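Local atomic coordinates of cell division control protein Cdc48 (Mycobacterium smegmatis, PDB entry 5E7P), a protein that binds adenine nucleotide and, as a member of the AAA family with two ATPase modules, probably hydrolyses ATP. Residues A[314-319]-A[359-364]; A[38-43]-A[56-61]; A[500-505]-A[543-548]; A[169-174]-A[437-442]. One frame throughout, in Å; residues are numbered along the deposited sequence.

Contact 1: residues A[314-319]-A[359-364]; sequences AAVTES and PGVAFI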
loop_
_atom_site.group_PDB
_atom_site.type_symbol
_atom_site.label_atom_id
_atom_site.label_comp_id
_atom_site.label_asym_id
_atom_site.label_seq_id
_atom_site.Cartn_x
_atom_site.Cartn_y
_atom_site.Cartn_z
ATOM N N ALA A 314 -7.317 -8.542 -31.198
ATOM C CA ALA A 314 -7.315 -8.507 -32.658
ATOM C C ALA A 314 -6.618 -7.256 -33.193
ATOM O O ALA A 314 -6.063 -7.263 -34.291
ATOM C CB ALA A 314 -8.735 -8.597 -33.199
ATOM N N ALA A 315 -6.651 -6.183 -32.408
ATOM C CA ALA A 315 -6.038 -4.922 -32.810
ATOM C C ALA A 315 -4.519 -4.965 -32.662
ATOM O O ALA A 315 -3.790 -4.423 -33.494
ATOM C CB ALA A 315 -6.619 -3.771 -32.006
ATOM N N VAL A 316 -4.043 -5.612 -31.603
ATOM C CA VAL A 316 -2.608 -5.712 -31.371
ATOM C C VAL A 316 -1.964 -6.755 -32.285
ATOM O O VAL A 316 -0.781 -6.661 -32.604
ATOM C CB VAL A 316 -2.273 -6.016 -29.888
ATOM C CG1 VAL A 316 -2.556 -7.472 -29.551
ATOM C CG2 VAL A 316 -0.819 -5.667 -29.588
ATOM N N THR A 317 -2.747 -7.740 -32.714
ATOM C CA THR A 317 -2.238 -8.791 -33.589
ATOM C C THR A 317 -2.401 -8.420 -35.059
ATOM O O THR A 317 -1.920 -9.129 -35.942
ATOM C CB THR A 317 -2.930 -10.143 -33.324
ATOM O OG1 THR A 317 -4.350 -9.991 -33.439
ATOM C CG2 THR A 317 -2.592 -10.649 -31.930
ATOM N N GLU A 318 -3.074 -7.302 -35.314
ATOM C CA GLU A 318 -3.265 -6.823 -36.678
ATOM C C GLU A 318 -1.999 -6.165 -37.214
ATOM O O GLU A 318 -1.699 -6.258 -38.402
ATOM C CB GLU A 318 -4.435 -5.839 -36.750
ATOM N N SER A 319 -1.255 -5.504 -36.335
ATOM C CA SER A 319 -0.057 -4.787 -36.755
ATOM C C SER A 319 1.157 -5.139 -35.896
ATOM O O SER A 319 2.294 -4.853 -36.270
ATOM C CB SER A 319 -0.307 -3.276 -36.722
ATOM O OG SER A 319 0.395 -2.617 -37.762
ATOM N N PRO A 359 3.681 -13.531 -33.294
ATOM C CA PRO A 359 4.970 -12.902 -33.602
ATOM C C PRO A 359 4.833 -11.383 -33.714
ATOM O O PRO A 359 3.892 -10.896 -34.346
ATOM C CB PRO A 359 5.334 -13.496 -34.967
ATOM C CG PRO A 359 4.575 -14.780 -35.044
ATOM C CD PRO A 359 3.300 -14.544 -34.294
ATOM N N GLY A 360 5.760 -10.652 -33.098
ATOM C CA GLY A 360 5.729 -9.200 -33.115
ATOM C C GLY A 360 4.770 -8.609 -32.097
ATOM O O GLY A 360 4.481 -7.415 -32.123
ATOM N N VAL A 361 4.271 -9.449 -31.196
ATOM C CA VAL A 361 3.360 -8.995 -30.151
ATOM C C VAL A 361 3.899 -9.338 -28.762
ATOM O O VAL A 361 4.341 -10.459 -28.517
ATOM C CB VAL A 361 1.952 -9.608 -30.320
ATOM C CG1 VAL A 361 1.079 -9.292 -29.112
ATOM C CG2 VAL A 361 1.300 -9.102 -31.597
ATOM N N ALA A 362 3.867 -8.364 -27.858
ATOM C CA ALA A 362 4.262 -8.595 -26.473
ATOM C C ALA A 362 3.135 -8.196 -25.523
ATOM O O ALA A 362 2.335 -7.313 -25.833
ATOM C CB ALA A 362 5.537 -7.827 -26.145
ATOM N N PHE A 363 3.077 -8.847 -24.366
ATOM C CA PHE A 363 2.008 -8.598 -23.404
ATOM C C PHE A 363 2.548 -8.150 -22.050
ATOM O O PHE A 363 3.368 -8.836 -21.436
ATOM C CB PHE A 363 1.137 -9.846 -23.245
ATOM C CG PHE A 363 0.066 -9.719 -22.196
ATOM C CD1 PHE A 363 -0.915 -8.748 -22.300
ATOM C CD2 PHE A 363 0.027 -10.589 -21.120
ATOM C CE1 PHE A 363 -1.906 -8.635 -21.340
ATOM C CE2 PHE A 363 -0.963 -10.483 -20.159
ATOM C CZ PHE A 363 -1.928 -9.502 -20.268
ATOM N N ILE A 364 2.088 -6.989 -21.596
ATOM C CA ILE A 364 2.463 -6.475 -20.285
ATOM C C ILE A 364 1.229 -6.098 -19.475
ATOM O O ILE A 364 0.355 -5.384 -19.960
ATOM C CB ILE A 364 3.373 -5.233 -20.393
ATOM C CG1 ILE A 364 4.641 -5.559 -21.184
ATOM C CG2 ILE A 364 3.730 -4.712 -19.011
ATOM C CD1 ILE A 364 5.511 -4.352 -21.444
#

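Contact 2: residues A[38-43]-A[56-61]; sequences GVVRLH and DAVALT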
loop_
_atom_site.group_PDB
_atom_site.type_symbol
_atom_site.label_atom_id
_atom_site.label_comp_id
_atom_site.label_asym_id
_atom_site.label_seq_id
_atom_site.Cartn_x
_atom_site.Cartn_y
_atom_site.Cartn_z
ATOM N N GLY A 38 -11.680 15.525 3.168
ATOM C CA GLY A 38 -11.952 14.193 3.677
ATOM C C GLY A 38 -11.209 13.887 4.963
ATOM O O GLY A 38 -10.853 12.739 5.225
ATOM N N VAL A 39 -10.984 14.915 5.773
ATOM C CA VAL A 39 -10.214 14.760 7.002
ATOM C C VAL A 39 -10.974 15.258 8.227
ATOM O O VAL A 39 -11.457 16.389 8.252
ATOM C CB VAL A 39 -8.857 15.497 6.908
ATOM C CG1 VAL A 39 -8.179 15.551 8.273
ATOM C CG2 VAL A 39 -7.952 14.830 5.873
ATOM N N VAL A 40 -11.077 14.404 9.241
ATOM C CA VAL A 40 -11.673 14.786 10.517
ATOM C C VAL A 40 -10.592 14.846 11.604
ATOM O O VAL A 40 -9.762 13.943 11.715
ATOM C CB VAL A 40 -12.816 13.822 10.921
ATOM C CG1 VAL A 40 -12.330 12.378 10.927
ATOM C CG2 VAL A 40 -13.400 14.207 12.273
ATOM N N ARG A 41 -10.595 15.920 12.389
ATOM C CA ARG A 41 -9.558 16.136 13.397
ATOM C C ARG A 41 -9.925 15.553 14.765
ATOM O O ARG A 41 -10.908 15.957 15.390
ATOM C CB ARG A 41 -9.233 17.626 13.525
ATOM C CG ARG A 41 -8.589 18.246 12.294
ATOM C CD ARG A 41 -7.150 17.786 12.129
ATOM N NE ARG A 41 -6.563 18.270 10.882
ATOM C CZ ARG A 41 -5.422 17.818 10.367
ATOM N NH1 ARG A 41 -4.738 16.869 10.992
ATOM N NH2 ARG A 41 -4.966 18.312 9.223
ATOM N N LEU A 42 -9.115 14.604 15.223
ATOM C CA LEU A 42 -9.342 13.946 16.503
ATOM C C LEU A 42 -8.146 14.119 17.430
ATOM O O LEU A 42 -7.001 14.169 16.980
ATOM C CB LEU A 42 -9.613 12.455 16.289
ATOM C CG LEU A 42 -10.871 12.085 15.503
ATOM C CD1 LEU A 42 -10.888 10.600 15.177
ATOM C CD2 LEU A 42 -12.108 12.476 16.288
ATOM N N HIS A 43 -8.418 14.211 18.726
ATOM C CA HIS A 43 -7.363 14.246 19.728
ATOM C C HIS A 43 -6.645 12.902 19.724
ATOM O O HIS A 43 -7.266 11.866 19.491
ATOM C CB HIS A 43 -7.960 14.524 21.107
ATOM C CG HIS A 43 -6.949 14.917 22.139
ATOM N ND1 HIS A 43 -6.191 13.996 22.828
ATOM C CD2 HIS A 43 -6.570 16.134 22.597
ATOM C CE1 HIS A 43 -5.388 14.628 23.666
ATOM N NE2 HIS A 43 -5.599 15.925 23.545
ATOM N N ASP A 56 -5.868 6.492 9.728
ATOM C CA ASP A 56 -6.878 5.440 9.663
ATOM C C ASP A 56 -8.258 6.074 9.525
ATOM O O ASP A 56 -8.493 7.176 10.022
ATOM C CB ASP A 56 -6.817 4.525 10.887
ATOM C CG ASP A 56 -5.641 3.565 10.839
ATOM O OD1 ASP A 56 -5.076 3.367 9.741
ATOM O OD2 ASP A 56 -5.287 3.005 11.898
ATOM N N ALA A 57 -9.162 5.392 8.830
ATOM C CA ALA A 57 -10.511 5.912 8.638
ATOM C C ALA A 57 -11.377 5.637 9.856
ATOM O O ALA A 57 -11.194 4.633 10.546
ATOM C CB ALA A 57 -11.149 5.315 7.397
ATOM N N VAL A 58 -12.315 6.539 10.117
ATOM C CA VAL A 58 -13.291 6.342 11.180
ATOM C C VAL A 58 -14.707 6.444 10.637
ATOM O O VAL A 58 -14.963 7.157 9.667
ATOM C CB VAL A 58 -13.134 7.371 12.322
ATOM C CG1 VAL A 58 -11.964 7.008 13.214
ATOM C CG2 VAL A 58 -12.988 8.782 11.763
ATOM N N ALA A 59 -15.623 5.720 11.267
ATOM C CA ALA A 59 -17.036 5.861 10.965
ATOM C C ALA A 59 -17.586 7.017 11.788
ATOM O O ALA A 59 -17.318 7.115 12.983
ATOM C CB ALA A 59 -17.775 4.575 11.287
ATOM N N LEU A 60 -18.338 7.902 11.140
ATOM C CA LEU A 60 -18.956 9.035 11.821
ATOM C C LEU A 60 -20.471 8.944 11.696
ATOM O O LEU A 60 -21.011 8.941 10.588
ATOM C CB LEU A 60 -18.443 10.357 11.248
ATOM C CG LEU A 60 -16.991 10.701 11.592
ATOM C CD1 LEU A 60 -16.494 11.862 10.751
ATOM C CD2 LEU A 60 -16.853 11.021 13.074
ATOM N N THR A 61 -21.153 8.874 12.837
ATOM C CA THR A 61 -22.581 8.572 12.846
ATOM C C THR A 61 -23.424 9.580 13.619
ATOM O O THR A 61 -23.240 9.774 14.821
ATOM C CB THR A 61 -22.852 7.167 13.425
ATOM O OG1 THR A 61 -22.043 6.198 12.746
ATOM C CG2 THR A 61 -24.313 6.799 13.258
#

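Contact 3: residues A[500-505]-A[543-548]; sequences AVLWPL and GRLSVH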
loop_
_atom_site.group_PDB
_atom_site.type_symbol
_atom_site.label_atom_id
_atom_site.label_comp_id
_atom_site.label_asym_id
_atom_site.label_seq_id
_atom_site.Cartn_x
_atom_site.Cartn_y
_atom_site.Cartn_z
ATOM N N ALA A 500 22.160 -7.198 9.014
ATOM C CA ALA A 500 22.035 -8.444 8.262
ATOM C C ALA A 500 21.288 -8.266 6.941
ATOM O O ALA A 500 21.503 -9.023 5.995
ATOM C CB ALA A 500 21.361 -9.513 9.112
ATOM N N VAL A 501 20.419 -7.265 6.875
ATOM C CA VAL A 501 19.556 -7.099 5.711
ATOM C C VAL A 501 19.791 -5.792 4.958
ATOM O O VAL A 501 20.101 -5.807 3.767
ATOM C CB VAL A 501 18.064 -7.209 6.098
ATOM C CG1 VAL A 501 17.176 -6.907 4.901
ATOM C CG2 VAL A 501 17.766 -8.588 6.665
ATOM N N LEU A 502 19.637 -4.665 5.647
ATOM C CA LEU A 502 19.741 -3.360 4.996
ATOM C C LEU A 502 21.154 -3.024 4.513
ATOM O O LEU A 502 21.337 -2.611 3.370
ATOM C CB LEU A 502 19.212 -2.250 5.906
ATOM C CG LEU A 502 17.699 -2.263 6.121
ATOM C CD1 LEU A 502 17.243 -0.981 6.806
ATOM C CD2 LEU A 502 16.970 -2.463 4.803
ATOM N N TRP A 503 22.141 -3.199 5.385
ATOM C CA TRP A 503 23.532 -2.903 5.039
ATOM C C TRP A 503 24.041 -3.600 3.766
ATOM O O TRP A 503 24.600 -2.936 2.895
ATOM C CB TRP A 503 24.467 -3.182 6.223
ATOM C CG TRP A 503 24.469 -2.113 7.265
ATOM C CD1 TRP A 503 23.687 -0.994 7.298
ATOM C CD2 TRP A 503 25.303 -2.054 8.428
ATOM N NE1 TRP A 503 23.980 -0.245 8.413
ATOM C CE2 TRP A 503 24.971 -0.874 9.122
ATOM C CE3 TRP A 503 26.297 -2.890 8.951
ATOM C CZ2 TRP A 503 25.596 -0.507 10.311
ATOM C CZ3 TRP A 503 26.918 -2.522 10.129
ATOM C CH2 TRP A 503 26.563 -1.343 10.799
ATOM N N PRO A 504 23.860 -4.933 3.648
ATOM C CA PRO A 504 24.364 -5.562 2.420
ATOM C C PRO A 504 23.638 -5.119 1.147
ATOM O O PRO A 504 24.285 -4.972 0.108
ATOM C CB PRO A 504 24.142 -7.059 2.672
ATOM C CG PRO A 504 23.115 -7.126 3.740
ATOM C CD PRO A 504 23.361 -5.939 4.604
ATOM N N LEU A 505 22.328 -4.911 1.223
ATOM C CA LEU A 505 21.556 -4.496 0.053
ATOM C C LEU A 505 21.843 -3.049 -0.345
ATOM O O LEU A 505 21.881 -2.716 -1.530
ATOM C CB LEU A 505 20.060 -4.684 0.299
ATOM C CG LEU A 505 19.602 -6.133 0.469
ATOM C CD1 LEU A 505 18.207 -6.193 1.061
ATOM C CD2 LEU A 505 19.651 -6.869 -0.858
ATOM N N GLY A 543 12.758 1.713 1.288
ATOM C CA GLY A 543 12.855 2.181 -0.085
ATOM C C GLY A 543 14.040 1.551 -0.787
ATOM O O GLY A 543 14.838 0.869 -0.142
ATOM N N ARG A 544 14.150 1.776 -2.098
ATOM C CA ARG A 544 15.250 1.255 -2.923
ATOM C C ARG A 544 15.492 -0.230 -2.656
ATOM O O ARG A 544 16.629 -0.690 -2.546
ATOM C CB ARG A 544 16.531 2.070 -2.703
ATOM C CG ARG A 544 17.584 1.906 -3.798
ATOM C CD ARG A 544 18.723 2.894 -3.628
ATOM N NE ARG A 544 18.284 4.274 -3.837
ATOM C CZ ARG A 544 18.227 4.871 -5.025
ATOM N NH1 ARG A 544 17.814 6.128 -5.123
ATOM N NH2 ARG A 544 18.582 4.209 -6.119
ATOM N N LEU A 545 14.400 -0.971 -2.543
ATOM C CA LEU A 545 14.443 -2.361 -2.135
ATOM C C LEU A 545 13.067 -2.963 -2.382
ATOM O O LEU A 545 12.119 -2.655 -1.670
ATOM C CB LEU A 545 14.797 -2.450 -0.649
ATOM C CG LEU A 545 14.519 -3.781 0.048
ATOM C CD1 LEU A 545 15.385 -4.870 -0.552
ATOM C CD2 LEU A 545 14.731 -3.674 1.550
ATOM N N SER A 546 12.944 -3.803 -3.402
ATOM C CA SER A 546 11.655 -4.411 -3.705
ATOM C C SER A 546 11.331 -5.513 -2.698
ATOM O O SER A 546 12.171 -6.359 -2.395
ATOM C CB SER A 546 11.619 -4.939 -5.143
ATOM O OG SER A 546 12.660 -5.870 -5.382
ATOM N N VAL A 547 10.113 -5.487 -2.170
ATOM C CA VAL A 547 9.694 -6.451 -1.159
ATOM C C VAL A 547 8.735 -7.481 -1.742
ATOM O O VAL A 547 7.778 -7.135 -2.433
ATOM C CB VAL A 547 9.033 -5.751 0.043
ATOM C CG1 VAL A 547 8.571 -6.776 1.083
ATOM C CG2 VAL A 547 9.999 -4.742 0.656
ATOM N N HIS A 548 9.010 -8.749 -1.462
ATOM C CA HIS A 548 8.207 -9.849 -1.967
ATOM C C HIS A 548 7.872 -10.766 -0.798
ATOM O O HIS A 548 8.703 -11.567 -0.367
ATOM C CB HIS A 548 8.981 -10.598 -3.055
ATOM C CG HIS A 548 9.652 -9.693 -4.040
ATOM N ND1 HIS A 548 9.039 -9.269 -5.201
ATOM C CD2 HIS A 548 10.876 -9.113 -4.030
ATOM C CE1 HIS A 548 9.861 -8.477 -5.868
ATOM N NE2 HIS A 548 10.981 -8.364 -5.177
#

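Contact 4: residues A[169-174]-A[437-442]; sequences VGITWT and GALRAA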
loop_
_atom_site.group_PDB
_atom_site.type_symbol
_atom_site.label_atom_id
_atom_site.label_comp_id
_atom_site.label_asym_id
_atom_site.label_seq_id
_atom_site.Cartn_x
_atom_site.Cartn_y
_atom_site.Cartn_z
ATOM N N VAL A 169 0.483 21.700 -12.715
ATOM C CA VAL A 169 0.552 20.743 -11.621
ATOM C C VAL A 169 -0.375 19.560 -11.917
ATOM O O VAL A 169 -0.330 18.525 -11.249
ATOM C CB VAL A 169 0.219 21.422 -10.273
ATOM C CG1 VAL A 169 0.392 20.464 -9.123
ATOM C CG2 VAL A 169 1.125 22.617 -10.062
ATOM N N GLY A 170 -1.204 19.708 -12.945
ATOM C CA GLY A 170 -2.018 18.604 -13.420
ATOM C C GLY A 170 -3.468 18.646 -12.979
ATOM O O GLY A 170 -4.178 17.641 -13.056
ATOM N N ILE A 171 -3.915 19.807 -12.515
ATOM C CA ILE A 171 -5.313 19.981 -12.144
ATOM C C ILE A 171 -6.153 20.336 -13.369
ATOM O O ILE A 171 -6.067 21.445 -13.899
ATOM C CB ILE A 171 -5.489 21.052 -11.049
ATOM C CG1 ILE A 171 -4.741 20.635 -9.781
ATOM C CG2 ILE A 171 -6.961 21.269 -10.751
ATOM C CD1 ILE A 171 -4.925 21.587 -8.621
ATOM N N THR A 172 -6.960 19.379 -13.816
ATOM C CA THR A 172 -7.796 19.556 -14.996
ATOM C C THR A 172 -9.261 19.727 -14.607
ATOM O O THR A 172 -9.973 20.563 -15.164
ATOM C CB THR A 172 -7.664 18.355 -15.947
ATOM O OG1 THR A 172 -6.294 18.210 -16.341
ATOM C CG2 THR A 172 -8.531 18.548 -17.187
ATOM N N TRP A 173 -9.699 18.928 -13.640
ATOM C CA TRP A 173 -11.076 18.965 -13.163
ATOM C C TRP A 173 -11.391 20.259 -12.416
ATOM O O TRP A 173 -10.492 21.025 -12.067
ATOM C CB TRP A 173 -11.343 17.765 -12.254
ATOM C CG TRP A 173 -10.391 17.677 -11.103
ATOM C CD1 TRP A 173 -10.595 18.139 -9.837
ATOM C CD2 TRP A 173 -9.082 17.096 -11.113
ATOM N NE1 TRP A 173 -9.496 17.878 -9.055
ATOM C CE2 TRP A 173 -8.552 17.239 -9.816
ATOM C CE3 TRP A 173 -8.305 16.469 -12.093
ATOM C CZ2 TRP A 173 -7.283 16.776 -9.471
ATOM C CZ3 TRP A 173 -7.047 16.011 -11.751
ATOM C CH2 TRP A 173 -6.548 16.166 -10.452
ATOM N N THR A 174 -12.675 20.492 -12.169
ATOM C CA THR A 174 -13.116 21.693 -11.471
ATOM C C THR A 174 -13.613 21.361 -10.070
ATOM O O THR A 174 -13.594 20.202 -9.654
ATOM C CB THR A 174 -14.230 22.418 -12.247
ATOM O OG1 THR A 174 -15.331 21.525 -12.454
ATOM C CG2 THR A 174 -13.711 22.896 -13.595
ATOM N N GLY A 437 -0.190 21.737 -2.507
ATOM C CA GLY A 437 0.717 22.855 -2.329
ATOM C C GLY A 437 0.372 24.001 -3.258
ATOM O O GLY A 437 0.546 25.170 -2.911
ATOM N N ALA A 438 -0.127 23.661 -4.443
ATOM C CA ALA A 438 -0.533 24.662 -5.422
ATOM C C ALA A 438 -1.796 25.389 -4.972
ATOM O O ALA A 438 -2.012 26.547 -5.322
ATOM C CB ALA A 438 -0.745 24.021 -6.783
ATOM N N LEU A 439 -2.625 24.699 -4.196
ATOM C CA LEU A 439 -3.847 25.290 -3.666
ATOM C C LEU A 439 -3.536 26.266 -2.539
ATOM O O LEU A 439 -4.149 27.327 -2.435
ATOM C CB LEU A 439 -4.802 24.203 -3.169
ATOM C CG LEU A 439 -5.321 23.223 -4.221
ATOM C CD1 LEU A 439 -6.280 22.220 -3.593
ATOM C CD2 LEU A 439 -5.990 23.969 -5.364
ATOM N N ARG A 440 -2.578 25.898 -1.695
ATOM C CA ARG A 440 -2.160 26.755 -0.594
ATOM C C ARG A 440 -1.488 28.015 -1.128
ATOM O O ARG A 440 -1.611 29.093 -0.543
ATOM C CB ARG A 440 -1.213 26.000 0.339
ATOM C CG ARG A 440 -1.746 24.645 0.766
ATOM C CD ARG A 440 -1.542 24.401 2.246
ATOM N NE ARG A 440 -2.430 23.355 2.740
ATOM C CZ ARG A 440 -2.678 23.132 4.026
ATOM N NH1 ARG A 440 -2.104 23.886 4.953
ATOM N NH2 ARG A 440 -3.505 22.160 4.384
ATOM N N ALA A 441 -0.783 27.870 -2.246
ATOM C CA ALA A 441 -0.136 29.002 -2.897
ATOM C C ALA A 441 -1.172 29.908 -3.554
ATOM O O ALA A 441 -1.072 31.134 -3.486
ATOM C CB ALA A 441 0.875 28.518 -3.922
ATOM N N ALA A 442 -2.166 29.297 -4.189
ATOM C CA ALA A 442 -3.225 30.047 -4.855
ATOM C C ALA A 442 -4.117 30.763 -3.846
ATOM O O ALA A 442 -4.676 31.820 -4.137
ATOM C CB ALA A 442 -4.050 29.127 -5.739
#

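Contact 1: residues A[314-319]-A[359-364]
The peptide that joins Val316 to Thr317 is the flat group at this contact: the CG2 methyl of Val361 sits beyond its carbonyl oxygen, well out of the peptide plane. That methyl comes to 3.4 Å from Val316 O and 4.1 Å from Thr317 CA. The other branch, Val361 CG1, is anti to its backbone N (chi1 171°) and turns to Val316 across the contact, 4.1 Å from both its CG1 and its CG2. One valine of the strand thus straddles helix backbone and helix side chain. Thr317 adds its methyl, CG2, 4.2 Å from Val361 CG2, while its OG1 bonds back to Val313 O. This is the helix-on-sheet layering of a RecA-like P-loop domain: helix 302-319 runs into strand 321-326, and strand 361-366 lies beside that strand, parallel to it. Backbone bonds from Gly360 and Ala362 to Gly321 bind the two strands together. Val316 also rests on Leu323 of strand 321-326, spreading the helix over two neighbouring strands. The CB of Ala362 points away from this helix and packs on Leu245 of helix 237-249.

Contact 2: residues A[38-43]-A[56-61]
Val40 meets Val58 and Leu60 across the interior of the N-terminal domain, whose sequence family belongs to the double-psi beta-barrel class. The two strands do not pair here: the axes of 39-42 and 57-61 pass 8.8 Å apart at 89°, a near-orthogonal crossing whose middle is filled by aliphatic side chains. Val40 CB itself lies 4.2 Å from Leu60 CD1. From there the chain forks. CG1, set between the backbone N and the carbonyl carbon by a chi1 of 54°, reaches Val58 CG2 at 3.8 Å and has Leu60 CD1 nearby as well. CG2, on the other branch, faces Leu60 CD1 alone of the second strand, 4.2 Å away. A single leucine methyl is therefore shared by the whole isopropyl group of Val40, the two side chains meeting tip to tip, whereas Val40 and Val58 slant past each other.

Strand 65-72 lies between the two in the sheet, and its Ala68 touches both Val40 and Leu60; Val40 is also bonded through its backbone to Val69 and Gly71. Leu84 of strand 81-84 is a further neighbour of Val40 and Leu60, and Val102 packs on Val58 and Leu60. Between the inward residues, Arg41 turns out of the core to a salt bridge with Asp34 and a bond to Val72 O. Farther along the strand, Leu42 joins the apolar cluster through one methyl, its CD1 standing 4.2 Å from Val58 CG1.

Contact 3: residues A[500-505]-A[543-548]
Leu502 is the first residue of 500-505 to touch the other segment, and it does so with one methyl: its CD2 lies 4.1 Å from Leu545 CD2, the two side chains crossing at about a right angle. Its CB does not aim at Leu545; the extended side chain carries the methyl over, and the same side chain also lies against Leu539 of helix 534-539. The helix is irregular here, with a wider pi-type turn at 500-502 and a kink where Pro504 has no N-H to give. Leu505 follows, its backbone N tied only weakly to Val501 O. Its CB faces the other segment directly, and its CD1 meets Leu545 CD1 at 3.5 Å, again with the side chains crossed. It also packs on Val624 of strand 623-629.

Leu545 receives both. Its CG is anti to the backbone N (chi1 164°), and the fork then divides its methyls, CD1 to Leu505 and CD2 to Leu502. The contact packs helix 491-506 against the chain around the beginning of strand 546-551, an outermost strand of the parallel RecA-type sheet of the second module. Leu545 N bonds to Ser390 OG; next to it, the side chain of Arg544 forms a salt bridge through NE with Asp393, so the turn also reaches toward the first AAA module. Across the two segments the meeting is of methyl groups alone, which implies that the fit between them probably rests on shape and burial of apolar groups and not on directional bonds.

Contact 4: residues A[169-174]-A[437-442]
Val169 and Ile171 put their methyls against one turn of helix 427-448 from within the Schellman motif that ends helix 160-169, so the loop leading to strand 177-184 is packed on that long helix. Val169 CG2 lies 4.0 Å from Ala438 CB, a short side chain meeting the tip of a branched one. One residue on along the helix, Leu439 CD2 comes within 4.2 Å of Ile171 CD1; these two side chains slant across each other, and the CB of Leu439 is not aimed at the loop, so the contact depends on its outer methyl. Ile171 reaches it by a fully extended chain, CG1 lying anti to the carbonyl carbon and CD1 continuing outward at a chi2 of -177°.

Behind them, the helix ends in a turn: Gly170, with its positive phi of 102°, is the C-prime residue, and the backbone N atoms of Gly170 and Ile171 turn back to carbonyls of the ending helix. Val169 and Ile171 both meet helix 427-448, where Arg435 touches each of them and Val434 adds to the packing of Val169. On the other side the turn Ala438-Ala442 is regular, Ala442 N bonding to Ala438 O at 3.0 Å. Leu439 is also covered by Pro149.

Farther out, Trp173 is lodged against Thr129, Met132 and Ala133 of helix 127-133, and its NE1 makes a weak bond to Leu147 O. Ile171 CA lies over one side of that indole, 4.3 Å from its plane and nearer the ring's margin than its middle.

Overall arrangement
The four contacts are spread over the chain and none touches another. Contacts 2 and 4 come closest, with nearest atoms about 6 Å apart; Arg41 of contact 2 and Arg440 of contact 4 both lie on Val465. Contact 4 closes a long loop within which contact 1 is nested, though their centres are about 39 Å apart. It is also near a nucleotide: the side chain of Val169 is about 9 Å from a bound ADP. Contact 1 lies away from the annotated sites, about 48 Å from contact 2 between centres. In contact 3, Leu545 sits about 11 Å, side chain to side chain, from Val274 of the first ADP site, and borders a bound tetraethylene glycol, probably from crystallisation.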